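Malonyl CoA-acyl carrier protein transacylase (Clostridium perfringens, PDB 3PTW) probably transfers malonyl groups from malonyl-CoA to acyl carrier protein, supplying the activated extender units from which fatty acid chains are built. Local coordinates at residues P64-T69 with L90-Y95; L4-A9 with A72-L77; E38-D43 with L112-G117; V16-E21 with G54-T59. All blocks are in the same frame, centred on the assembly; numbering follows the deposited sequence.

Contact 1 of 4, residues P64-T69 with L90-Y95; sequences PAIITT and LSLGEY
Leu92 and Ile67 bury nearly equal areas in this contact, in which helix 59-79 meets the turn that opens helix 93-100. Leu92 points at the long helix and divides its two methyls between successive residues there. Its CD1 lies 3.7 Å from CD1 of Ile67 and equally close to that residue's CG1, while its CD2 sits 3.8 Å from CB of Ile66, beside the CG2 branch. With CG anti to the backbone N (chi1 174°) the fork is directed at the helix, one methyl on each isoleucine. Ile67 begins less directly, its CB aimed past the partner, and the bend at chi2 (-58°) brings CD1 across. There the methyl also lies 4.0 Å from CB of Tyr95 and 3.8 Å from the carbonyl O of Leu92. The same O accepts a hydrogen bond from the backbone N of Tyr95, keeping Leu92 and the Tyr95 CB close together beside the Ile67 methyl. Every touching side chain is buried, and the joint is wholly apolar; Val113 of helix 106-122 packs on Ile67 as well. Just before Leu92, Ser91 has a positive phi (65°), and its OG bonds to Arg116. Strand 86-89, this strained turn, the helix behind it and the GxSxG sequence are together consistent with the nucleophile elbow of the acyltransferase fold, Ser91 being the probable nucleophile.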
loop_
_atom_site.group_PDB
_atom_site.type_symbol
_atom_site.label_atom_id
_atom_site.label_comp_id
_atom_site.label_asym_id
_atom_site.label_seq_id
_atom_site.Cartn_x
_atom_site.Cartn_y
_atom_site.Cartn_z
ATOM N N PRO A 64 -4.161 -2.734 10.439
ATOM C CA PRO A 64 -3.754 -4.067 10.919
ATOM C C PRO A 64 -4.609 -5.199 10.369
ATOM O O PRO A 64 -4.184 -6.361 10.389
ATOM C CB PRO A 64 -3.938 -3.976 12.432
ATOM C CG PRO A 64 -4.984 -2.881 12.628
ATOM C CD PRO A 64 -4.651 -1.884 11.541
ATOM N N ALA A 65 -5.814 -4.882 9.913
ATOM C CA ALA A 65 -6.645 -5.889 9.261
ATOM C C ALA A 65 -6.002 -6.349 7.950
ATOM O O ALA A 65 -5.817 -7.543 7.739
ATOM C CB ALA A 65 -8.043 -5.366 9.037
ATOM N N ILE A 66 -5.640 -5.403 7.096
ATOM C CA ILE A 66 -4.987 -5.703 5.810
ATOM C C ILE A 66 -3.609 -6.345 5.987
ATOM O O ILE A 66 -3.282 -7.334 5.321
ATOM C CB ILE A 66 -4.913 -4.441 4.915
ATOM C CG1 ILE A 66 -6.326 -4.067 4.464
ATOM C CG2 ILE A 66 -3.959 -4.639 3.718
ATOM C CD1 ILE A 66 -6.413 -2.819 3.659
ATOM N N ILE A 67 -2.823 -5.805 6.913
ATOM C CA ILE A 67 -1.482 -6.308 7.178
ATOM C C ILE A 67 -1.496 -7.794 7.554
ATOM O O ILE A 67 -0.651 -8.560 7.079
ATOM C CB ILE A 67 -0.767 -5.455 8.258
ATOM C CG1 ILE A 67 -0.431 -4.061 7.703
ATOM C CG2 ILE A 67 0.484 -6.166 8.787
ATOM C CD1 ILE A 67 0.443 -4.047 6.456
ATOM N N THR A 68 -2.466 -8.174 8.393
ATOM C CA THR A 68 -2.672 -9.561 8.811
ATOM C C THR A 68 -3.079 -10.437 7.640
ATOM O O THR A 68 -2.588 -11.552 7.489
ATOM C CB THR A 68 -3.798 -9.680 9.902
ATOM O OG1 THR A 68 -3.473 -8.859 11.033
ATOM C CG2 THR A 68 -3.960 -11.130 10.358
ATOM N N THR A 69 -4.008 -9.930 6.843
ATOM C CA THR A 69 -4.512 -10.631 5.671
ATOM C C THR A 69 -3.392 -10.874 4.646
ATOM O O THR A 69 -3.211 -12.009 4.173
ATOM C CB THR A 69 -5.726 -9.875 5.096
ATOM O OG1 THR A 69 -6.830 -10.032 6.006
ATOM C CG2 THR A 69 -6.125 -10.397 3.710
ATOM N N LEU A 90 1.755 0.151 -1.703
ATOM C CA LEU A 90 1.267 1.489 -2.036
ATOM C C LEU A 90 0.722 2.051 -0.740
ATOM O O LEU A 90 -0.402 1.712 -0.327
ATOM C CB LEU A 90 0.187 1.402 -3.131
ATOM C CG LEU A 90 -0.617 2.562 -3.768
ATOM C CD1 LEU A 90 -0.726 3.849 -2.956
ATOM C CD2 LEU A 90 -0.146 2.895 -5.120
ATOM N N SER A 91 1.551 2.882 -0.093
ATOM C CA SER A 91 1.341 3.354 1.279
ATOM C C SER A 91 1.427 2.189 2.285
ATOM O O SER A 91 2.535 1.796 2.669
ATOM C CB SER A 91 0.051 4.195 1.418
ATOM O OG SER A 91 -0.136 4.647 2.752
ATOM N N LEU A 92 0.290 1.621 2.683
ATOM C CA LEU A 92 0.265 0.620 3.754
ATOM C C LEU A 92 1.043 -0.662 3.454
ATOM O O LEU A 92 1.729 -1.193 4.340
ATOM C CB LEU A 92 -1.171 0.258 4.146
ATOM C CG LEU A 92 -1.308 -0.891 5.156
ATOM C CD1 LEU A 92 -0.716 -0.528 6.523
ATOM C CD2 LEU A 92 -2.754 -1.322 5.295
ATOM N N GLY A 93 0.925 -1.162 2.224
ATOM C CA GLY A 93 1.602 -2.404 1.807
ATOM C C GLY A 93 3.130 -2.344 1.861
ATOM O O GLY A 93 3.796 -3.385 1.774
ATOM N N GLU A 94 3.687 -1.139 2.024
ATOM C CA GLU A 94 5.129 -0.980 2.241
ATOM C C GLU A 94 5.540 -1.669 3.532
ATOM O O GLU A 94 6.645 -2.215 3.626
ATOM C CB GLU A 94 5.535 0.494 2.284
ATOM C CG GLU A 94 7.024 0.739 2.609
ATOM C CD GLU A 94 7.542 2.002 1.976
ATOM O OE1 GLU A 94 7.058 2.357 0.867
ATOM O OE2 GLU A 94 8.438 2.640 2.577
ATOM N N TYR A 95 4.628 -1.677 4.512
ATOM C CA TYR A 95 4.853 -2.422 5.759
ATOM C C TYR A 95 4.907 -3.933 5.542
ATOM O O TYR A 95 5.777 -4.589 6.092
ATOM C CB TYR A 95 3.849 -2.031 6.853
ATOM C CG TYR A 95 4.152 -0.660 7.412
ATOM C CD1 TYR A 95 4.955 -0.508 8.541
ATOM C CD2 TYR A 95 3.668 0.495 6.788
ATOM C CE1 TYR A 95 5.261 0.750 9.043
ATOM C CE2 TYR A 95 3.976 1.764 7.287
ATOM C CZ TYR A 95 4.766 1.878 8.414
ATOM O OH TYR A 95 5.081 3.120 8.924
#

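Contact 2 of 4, residues L4-A9 with A72-L77; sequences LGFLFA and AILTAL
Phe6 and Phe8, alternate residues of strand 4-8, both meet Leu74, the residue through which the 72-77 part of helix 59-79 touches the strand. At the start of the helix segment Ala72 packs against helix 27-40, as do Thr75 and Ala76 farther along, so a second helix lies against this one. Leu74 makes the contact. Its CB points at the strand and, trans at chi1 (170°), the side chain shares its two methyls between the rings. CD1 of Leu74 lies 3.7 Å from CE2 of Phe6 and 4.1 Å from CD2 of that ring, the two side chains meeting at about a right angle. CD2 of Leu74 is 4.2 Å from CE1 of Phe8, a looser touch. His100 of helix 93-100 touches all three of these side chains, its ring meeting that of Phe6 with the planes at about 45°. Leu77, one turn on from Ile73 and bonded to its O through the backbone N, again points toward the strand, but its side chain stops 5.5 Å short. Ile73 and Leu77 both rest on Ile273 of the adjoining strand 269-273. Strand 4-8 runs parallel between strands 86-89 and 269-273, so this helix packs against an inner part of the sheet. With only methyls and aromatic carbons meeting, the joint depends on dispersion and the exclusion of water, and carries no directional bond between helix and strand.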
loop_
_atom_site.group_PDB
_atom_site.type_symbol
_atom_site.label_atom_id
_atom_site.label_comp_id
_atom_site.label_asym_id
_atom_site.label_seq_id
_atom_site.Cartn_x
_atom_site.Cartn_y
_atom_site.Cartn_z
ATOM N N LEU A 4 10.276 -12.838 -10.201
ATOM C CA LEU A 4 9.070 -12.421 -9.457
ATOM C C LEU A 4 9.218 -11.230 -8.518
ATOM O O LEU A 4 10.140 -11.185 -7.701
ATOM C CB LEU A 4 8.482 -13.582 -8.642
ATOM C CG LEU A 4 8.487 -15.032 -9.143
ATOM C CD1 LEU A 4 7.741 -15.882 -8.127
ATOM C CD2 LEU A 4 7.888 -15.203 -10.539
ATOM N N GLY A 5 8.273 -10.293 -8.615
ATOM C CA GLY A 5 8.147 -9.181 -7.661
ATOM C C GLY A 5 6.822 -9.228 -6.902
ATOM O O GLY A 5 5.774 -9.453 -7.503
ATOM N N PHE A 6 6.857 -9.026 -5.583
ATOM C CA PHE A 6 5.629 -9.067 -4.759
ATOM C C PHE A 6 5.058 -7.657 -4.568
ATOM O O PHE A 6 5.803 -6.704 -4.318
ATOM C CB PHE A 6 5.889 -9.670 -3.371
ATOM C CG PHE A 6 6.063 -11.176 -3.349
ATOM C CD1 PHE A 6 5.666 -11.972 -4.409
ATOM C CD2 PHE A 6 6.582 -11.794 -2.216
ATOM C CE1 PHE A 6 5.823 -13.368 -4.358
ATOM C CE2 PHE A 6 6.737 -13.191 -2.152
ATOM C CZ PHE A 6 6.356 -13.969 -3.219
ATOM N N LEU A 7 3.742 -7.539 -4.672
ATOM C CA LEU A 7 3.060 -6.273 -4.412
ATOM C C LEU A 7 2.046 -6.541 -3.315
ATOM O O LEU A 7 1.258 -7.491 -3.403
ATOM C CB LEU A 7 2.345 -5.744 -5.668
ATOM C CG LEU A 7 3.162 -5.533 -6.948
ATOM C CD1 LEU A 7 2.252 -5.167 -8.097
ATOM C CD2 LEU A 7 4.274 -4.502 -6.785
ATOM N N PHE A 8 2.078 -5.733 -2.270
ATOM C CA PHE A 8 1.169 -5.971 -1.152
ATOM C C PHE A 8 0.054 -4.954 -1.126
ATOM O O PHE A 8 0.310 -3.742 -1.191
ATOM C CB PHE A 8 1.933 -6.012 0.169
ATOM C CG PHE A 8 2.948 -7.118 0.227
ATOM C CD1 PHE A 8 2.545 -8.433 0.502
ATOM C CD2 PHE A 8 4.293 -6.857 -0.032
ATOM C CE1 PHE A 8 3.463 -9.466 0.533
ATOM C CE2 PHE A 8 5.236 -7.889 -0.007
ATOM C CZ PHE A 8 4.821 -9.204 0.277
ATOM N N ALA A 9 -1.173 -5.468 -1.031
ATOM C CA ALA A 9 -2.401 -4.655 -1.001
ATOM C C ALA A 9 -2.425 -3.654 0.133
ATOM O O ALA A 9 -1.787 -3.863 1.174
ATOM C CB ALA A 9 -3.610 -5.546 -0.907
ATOM N N ALA A 72 -1.031 -13.641 6.126
ATOM C CA ALA A 72 -1.676 -14.951 6.048
ATOM C C ALA A 72 -1.586 -15.554 4.642
ATOM O O ALA A 72 -1.331 -16.734 4.502
ATOM C CB ALA A 72 -3.136 -14.843 6.491
ATOM N N ILE A 73 -1.781 -14.726 3.614
ATOM C CA ILE A 73 -1.648 -15.154 2.218
ATOM C C ILE A 73 -0.188 -15.412 1.819
ATOM O O ILE A 73 0.139 -16.447 1.217
ATOM C CB ILE A 73 -2.291 -14.123 1.249
ATOM C CG1 ILE A 73 -3.809 -14.063 1.477
ATOM C CG2 ILE A 73 -1.965 -14.469 -0.229
ATOM C CD1 ILE A 73 -4.497 -12.850 0.842
ATOM N N LEU A 74 0.685 -14.466 2.160
ATOM C CA LEU A 74 2.112 -14.604 1.902
ATOM C C LEU A 74 2.708 -15.901 2.480
ATOM O O LEU A 74 3.523 -16.566 1.820
ATOM C CB LEU A 74 2.855 -13.402 2.477
ATOM C CG LEU A 74 4.390 -13.485 2.504
ATOM C CD1 LEU A 74 4.963 -13.569 1.086
ATOM C CD2 LEU A 74 4.967 -12.295 3.266
ATOM N N THR A 75 2.334 -16.231 3.723
ATOM C CA THR A 75 2.882 -17.405 4.415
ATOM C C THR A 75 2.542 -18.687 3.663
ATOM O O THR A 75 3.387 -19.570 3.534
ATOM C CB THR A 75 2.362 -17.532 5.894
ATOM O OG1 THR A 75 2.418 -16.260 6.546
ATOM C CG2 THR A 75 3.217 -18.496 6.685
ATOM N N ALA A 76 1.305 -18.783 3.183
ATOM C CA ALA A 76 0.843 -19.942 2.411
ATOM C C ALA A 76 1.521 -19.993 1.052
ATOM O O ALA A 76 1.924 -21.058 0.590
ATOM C CB ALA A 76 -0.661 -19.902 2.251
ATOM N N LEU A 77 1.649 -18.837 0.409
ATOM C CA LEU A 77 2.445 -18.741 -0.819
ATOM C C LEU A 77 3.866 -19.265 -0.583
ATOM O O LEU A 77 4.404 -20.017 -1.400
ATOM C CB LEU A 77 2.473 -17.304 -1.339
ATOM C CG LEU A 77 1.647 -16.893 -2.566
ATOM C CD1 LEU A 77 0.532 -17.858 -2.937
ATOM C CD2 LEU A 77 1.092 -15.470 -2.414
#

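Contact 3 of 4, residues E38-D43 with L112-G117; sequences EALGID and LVKKRG
Ile42 and Lys114 reach toward each other tip to tip across the protein surface, and the aliphatic part of the lysine carries the rest of the contact. The van der Waals approaches come first. CD1 of Ile42 lies 3.7 Å from NZ of Lys114, a methyl against a charged nitrogen, and 4.2 Å from CE of the same lysine. Farther back along the chain, CD of Lys114 passes 4.3 Å from CG of Leu40. The lysine spans this distance by staying extended through its first three torsions, and only at chi4 (78°) does it bend, which turns the ammonium aside at the end of an otherwise straight arm. Pro64 of helix 59-79 touches both Leu40 and Lys114.

The first segment carries its two side chains where the chain changes direction. Helix 27-40 ends at Leu40, Gly41 leaves the helical conformation with positive phi, and Asp43 is the N-cap of helix 44-49, its OD1 accepting from the N of Glu46. Ile42 lies in the short loop joining the two helices, just after Gly41 at the C' position, and Lys114 comes to it from the middle of helix 106-122.

The charged interactions belong to the lysine's end. NZ forms a salt bridge with Glu60 OE2, and Lys114 makes a cation-pi contact with Phe61, whose ring Ile42 also touches, so the ammonium has partners beside the isoleucine methyl.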
loop_
_atom_site.group_PDB
_atom_site.type_symbol
_atom_site.label_atom_id
_atom_site.label_comp_id
_atom_site.label_asym_id
_atom_site.label_seq_id
_atom_site.Cartn_x
_atom_site.Cartn_y
_atom_site.Cartn_z
ATOM N N GLU A 38 -3.343 -12.336 19.210
ATOM C CA GLU A 38 -2.527 -12.313 20.429
ATOM C C GLU A 38 -1.783 -10.992 20.574
ATOM O O GLU A 38 -1.779 -10.402 21.644
ATOM C CB GLU A 38 -1.537 -13.486 20.476
ATOM C CG GLU A 38 -2.146 -14.826 20.890
ATOM C CD GLU A 38 -2.716 -14.837 22.316
ATOM O OE1 GLU A 38 -3.366 -15.844 22.676
ATOM O OE2 GLU A 38 -2.523 -13.858 23.076
ATOM N N ALA A 39 -1.179 -10.514 19.488
ATOM C CA ALA A 39 -0.392 -9.292 19.549
ATOM C C ALA A 39 -1.253 -8.049 19.829
ATOM O O ALA A 39 -0.841 -7.175 20.588
ATOM C CB ALA A 39 0.429 -9.112 18.272
ATOM N N LEU A 40 -2.445 -7.998 19.233
ATOM C CA LEU A 40 -3.320 -6.823 19.284
ATOM C C LEU A 40 -4.303 -6.857 20.446
ATOM O O LEU A 40 -4.820 -5.822 20.851
ATOM C CB LEU A 40 -4.098 -6.679 17.969
ATOM C CG LEU A 40 -3.652 -5.698 16.878
ATOM C CD1 LEU A 40 -2.207 -5.307 17.021
ATOM C CD2 LEU A 40 -3.913 -6.255 15.479
ATOM N N GLY A 41 -4.572 -8.052 20.964
ATOM C CA GLY A 41 -5.557 -8.228 22.033
ATOM C C GLY A 41 -6.964 -7.998 21.520
ATOM O O GLY A 41 -7.841 -7.574 22.265
ATOM N N ILE A 42 -7.170 -8.238 20.226
ATOM C CA ILE A 42 -8.505 -8.141 19.625
ATOM C C ILE A 42 -8.747 -9.352 18.732
ATOM O O ILE A 42 -7.801 -9.971 18.250
ATOM C CB ILE A 42 -8.723 -6.827 18.819
ATOM C CG1 ILE A 42 -8.026 -5.632 19.472
ATOM C CG2 ILE A 42 -10.218 -6.507 18.696
ATOM C CD1 ILE A 42 -8.005 -4.386 18.587
ATOM N N ASP A 43 -10.016 -9.686 18.518
ATOM C CA ASP A 43 -10.384 -10.810 17.671
ATOM C C ASP A 43 -10.272 -10.434 16.186
ATOM O O ASP A 43 -11.226 -9.938 15.575
ATOM C CB ASP A 43 -11.788 -11.318 18.029
ATOM C CG ASP A 43 -12.074 -12.703 17.468
ATOM O OD1 ASP A 43 -11.527 -13.063 16.400
ATOM O OD2 ASP A 43 -12.859 -13.438 18.094
ATOM N N LEU A 112 2.160 -1.702 15.120
ATOM C CA LEU A 112 2.599 -0.399 14.630
ATOM C C LEU A 112 1.593 0.267 13.679
ATOM O O LEU A 112 1.293 1.464 13.816
ATOM C CB LEU A 112 3.965 -0.520 13.944
ATOM C CG LEU A 112 4.638 0.777 13.501
ATOM C CD1 LEU A 112 4.928 1.677 14.699
ATOM C CD2 LEU A 112 5.919 0.467 12.739
ATOM N N VAL A 113 1.068 -0.497 12.723
ATOM C CA VAL A 113 0.180 0.096 11.718
ATOM C C VAL A 113 -1.194 0.487 12.276
ATOM O O VAL A 113 -1.860 1.373 11.730
ATOM C CB VAL A 113 0.037 -0.756 10.436
ATOM C CG1 VAL A 113 1.403 -0.884 9.707
ATOM C CG2 VAL A 113 -0.609 -2.114 10.740
ATOM N N LYS A 114 -1.600 -0.154 13.363
ATOM C CA LYS A 114 -2.817 0.241 14.059
ATOM C C LYS A 114 -2.616 1.658 14.603
ATOM O O LYS A 114 -3.479 2.518 14.434
ATOM C CB LYS A 114 -3.152 -0.755 15.175
ATOM C CG LYS A 114 -4.367 -0.397 16.013
ATOM C CD LYS A 114 -4.659 -1.515 17.028
ATOM C CE LYS A 114 -5.569 -1.028 18.153
ATOM N NZ LYS A 114 -6.977 -0.967 17.689
ATOM N N LYS A 115 -1.458 1.895 15.222
ATOM C CA LYS A 115 -1.125 3.212 15.750
ATOM C C LYS A 115 -1.030 4.249 14.639
ATOM O O LYS A 115 -1.569 5.341 14.766
ATOM C CB LYS A 115 0.159 3.161 16.600
ATOM C CG LYS A 115 -0.050 2.453 17.948
ATOM C CD LYS A 115 1.101 2.699 18.916
ATOM C CE LYS A 115 1.070 1.756 20.134
ATOM N NZ LYS A 115 1.345 0.299 19.779
ATOM N N ARG A 116 -0.361 3.880 13.547
ATOM C CA ARG A 116 -0.194 4.715 12.365
ATOM C C ARG A 116 -1.545 5.133 11.791
ATOM O O ARG A 116 -1.766 6.303 11.484
ATOM C CB ARG A 116 0.607 3.944 11.310
ATOM C CG ARG A 116 0.705 4.599 9.921
ATOM C CD ARG A 116 1.436 3.631 8.968
ATOM N NE ARG A 116 1.777 4.207 7.669
ATOM C CZ ARG A 116 0.972 4.204 6.604
ATOM N NH1 ARG A 116 -0.247 3.689 6.683
ATOM N NH2 ARG A 116 1.382 4.756 5.464
ATOM N N GLY A 117 -2.439 4.162 11.651
ATOM C CA GLY A 117 -3.756 4.398 11.074
ATOM C C GLY A 117 -4.534 5.372 11.913
ATOM O O GLY A 117 -5.216 6.254 11.379
#

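Contact 4 of 4, residues V16-E21 with G54-T59; sequences VGMGKE and GLLNKT
Leu56 enters between Val16 and Met18 and gives one methyl to each. CD1 lies 4.1 Å from CE of Met18, whereas CD2 is 3.8 Å from the backbone N of Val16. The same CD2 comes within 4.3 Å of Val16 CG2, so that residue is met at both its backbone and its side chain. The leucine's first torsion (chi1 -142°) lies well away from a staggered position, which suggests some strain in this fit. Met18 has its CG between the backbone N and the carbonyl carbon (chi1 71°), a crowded rotamer, but beyond CG the chain is fully extended, so the terminal methyl is carried obliquely across to Leu56. Ala65 of helix 59-79 touches both Met18 and Leu56. Lys58 is folded in the opposite manner, curled back at each torsion beyond CB until NZ bonds to Gly54 O at 3.1 Å, tilted 26° from the carbonyl plane, and so ties its own loop together. Each backbone turns tightly. Gly17 to Lys20 form a type II turn, with Gly19 at its third position, where positive phi suits glycine; Leu55 to Lys58 form a type I turn, closed by Lys58 N and Leu55 O at 2.7 Å. Gly19 and Lys58 are helix N-caps, and the apolar cluster thus joins two beta-turns that lead into helices 20-25 and 59-79 of the acyltransferase domain.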
loop_
_atom_site.group_PDB
_atom_site.type_symbol
_atom_site.label_atom_id
_atom_site.label_comp_id
_atom_site.label_asym_id
_atom_site.label_seq_id
_atom_site.Cartn_x
_atom_site.Cartn_y
_atom_site.Cartn_z
ATOM N N VAL A 16 -15.213 -7.337 3.969
ATOM C CA VAL A 16 -15.634 -8.350 4.922
ATOM C C VAL A 16 -15.461 -9.731 4.298
ATOM O O VAL A 16 -15.925 -9.980 3.188
ATOM C CB VAL A 16 -17.108 -8.140 5.348
ATOM C CG1 VAL A 16 -17.501 -9.135 6.424
ATOM C CG2 VAL A 16 -17.322 -6.710 5.837
ATOM N N GLY A 17 -14.790 -10.621 5.024
ATOM C CA GLY A 17 -14.528 -11.979 4.553
ATOM C C GLY A 17 -13.144 -12.155 3.935
ATOM O O GLY A 17 -12.748 -13.272 3.637
ATOM N N MET A 18 -12.396 -11.066 3.740
ATOM C CA MET A 18 -11.019 -11.208 3.245
ATOM C C MET A 18 -10.231 -12.089 4.224
ATOM O O MET A 18 -10.505 -12.099 5.431
ATOM C CB MET A 18 -10.353 -9.847 3.027
ATOM C CG MET A 18 -9.999 -9.091 4.307
ATOM S SD MET A 18 -9.349 -7.448 3.970
ATOM C CE MET A 18 -9.006 -6.904 5.657
ATOM N N GLY A 19 -9.308 -12.884 3.694
ATOM C CA GLY A 19 -8.507 -13.786 4.520
ATOM C C GLY A 19 -9.137 -15.109 4.897
ATOM O O GLY A 19 -8.430 -16.071 5.217
ATOM N N LYS A 20 -10.467 -15.170 4.863
ATOM C CA LYS A 20 -11.183 -16.331 5.360
ATOM C C LYS A 20 -10.848 -17.623 4.610
ATOM O O LYS A 20 -10.636 -18.654 5.239
ATOM C CB LYS A 20 -12.698 -16.071 5.365
ATOM C CG LYS A 20 -13.551 -17.268 5.745
ATOM C CD LYS A 20 -13.755 -17.336 7.243
ATOM C CE LYS A 20 -15.105 -17.965 7.586
ATOM N NZ LYS A 20 -14.996 -19.435 7.802
ATOM N N GLU A 21 -10.785 -17.575 3.282
ATOM C CA GLU A 21 -10.524 -18.803 2.506
ATOM C C GLU A 21 -9.141 -19.367 2.788
ATOM O O GLU A 21 -8.974 -20.589 2.888
ATOM C CB GLU A 21 -10.742 -18.597 1.005
ATOM C CG GLU A 21 -12.210 -18.454 0.617
ATOM C CD GLU A 21 -12.436 -18.348 -0.881
ATOM O OE1 GLU A 21 -11.488 -18.506 -1.678
ATOM O OE2 GLU A 21 -13.588 -18.114 -1.270
ATOM N N GLY A 54 -18.397 -2.854 12.721
ATOM C CA GLY A 54 -18.249 -1.904 11.621
ATOM C C GLY A 54 -16.917 -1.162 11.622
ATOM O O GLY A 54 -16.864 0.025 11.283
ATOM N N LEU A 55 -15.836 -1.855 11.983
ATOM C CA LEU A 55 -14.504 -1.221 12.043
ATOM C C LEU A 55 -13.685 -1.282 10.767
ATOM O O LEU A 55 -12.759 -0.490 10.604
ATOM C CB LEU A 55 -13.651 -1.786 13.188
ATOM C CG LEU A 55 -13.932 -1.466 14.657
ATOM C CD1 LEU A 55 -14.752 -0.190 14.856
ATOM C CD2 LEU A 55 -14.612 -2.654 15.278
ATOM N N LEU A 56 -13.999 -2.212 9.872
ATOM C CA LEU A 56 -13.101 -2.481 8.738
ATOM C C LEU A 56 -12.758 -1.266 7.872
ATOM O O LEU A 56 -11.675 -1.210 7.281
ATOM C CB LEU A 56 -13.623 -3.638 7.878
ATOM C CG LEU A 56 -12.589 -4.609 7.300
ATOM C CD1 LEU A 56 -11.419 -4.910 8.260
ATOM C CD2 LEU A 56 -13.270 -5.897 6.887
ATOM N N ASN A 57 -13.658 -0.286 7.811
ATOM C CA ASN A 57 -13.384 0.944 7.053
ATOM C C ASN A 57 -12.908 2.113 7.924
ATOM O O ASN A 57 -12.781 3.247 7.446
ATOM C CB ASN A 57 -14.589 1.357 6.204
ATOM C CG ASN A 57 -15.047 0.263 5.249
ATOM O OD1 ASN A 57 -14.240 -0.390 4.579
ATOM N ND2 ASN A 57 -16.358 0.065 5.177
ATOM N N LYS A 58 -12.643 1.837 9.198
ATOM C CA LYS A 58 -11.987 2.806 10.076
ATOM C C LYS A 58 -10.471 2.569 10.022
ATOM O O LYS A 58 -9.993 1.501 10.399
ATOM C CB LYS A 58 -12.533 2.694 11.506
ATOM C CG LYS A 58 -13.581 3.761 11.916
ATOM C CD LYS A 58 -14.611 4.118 10.822
ATOM C CE LYS A 58 -15.726 3.078 10.679
ATOM N NZ LYS A 58 -16.605 3.011 11.883
ATOM N N THR A 59 -9.728 3.571 9.554
ATOM C CA THR A 59 -8.309 3.404 9.198
ATOM C C THR A 59 -7.429 2.782 10.304
ATOM O O THR A 59 -6.616 1.884 10.030
ATOM C CB THR A 59 -7.689 4.717 8.638
ATOM O OG1 THR A 59 -7.215 5.544 9.710
ATOM C CG2 THR A 59 -8.712 5.493 7.829
#

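Helix 59-79 is the common element of the four contacts: it supplies one side of contacts 1 and 2, contact 4 includes its start, and its Pro64 touches contact 3. Contact 1 lies nearest the middle of the chain, its centre about 11 Å from that of contact 2 and about 12 Å from those of contacts 3 and 4, and it touches all three. Contacts 2 and 3 do not touch, their centres being about 20 Å apart. Along the sequence contact 4 is nested inside contact 2 and contact 1 inside contact 3, while contacts 1 and 2 interleave. Helix 59-79 thus borders the mixed, mostly parallel sheet, the probable nucleophile turn and the surface helices.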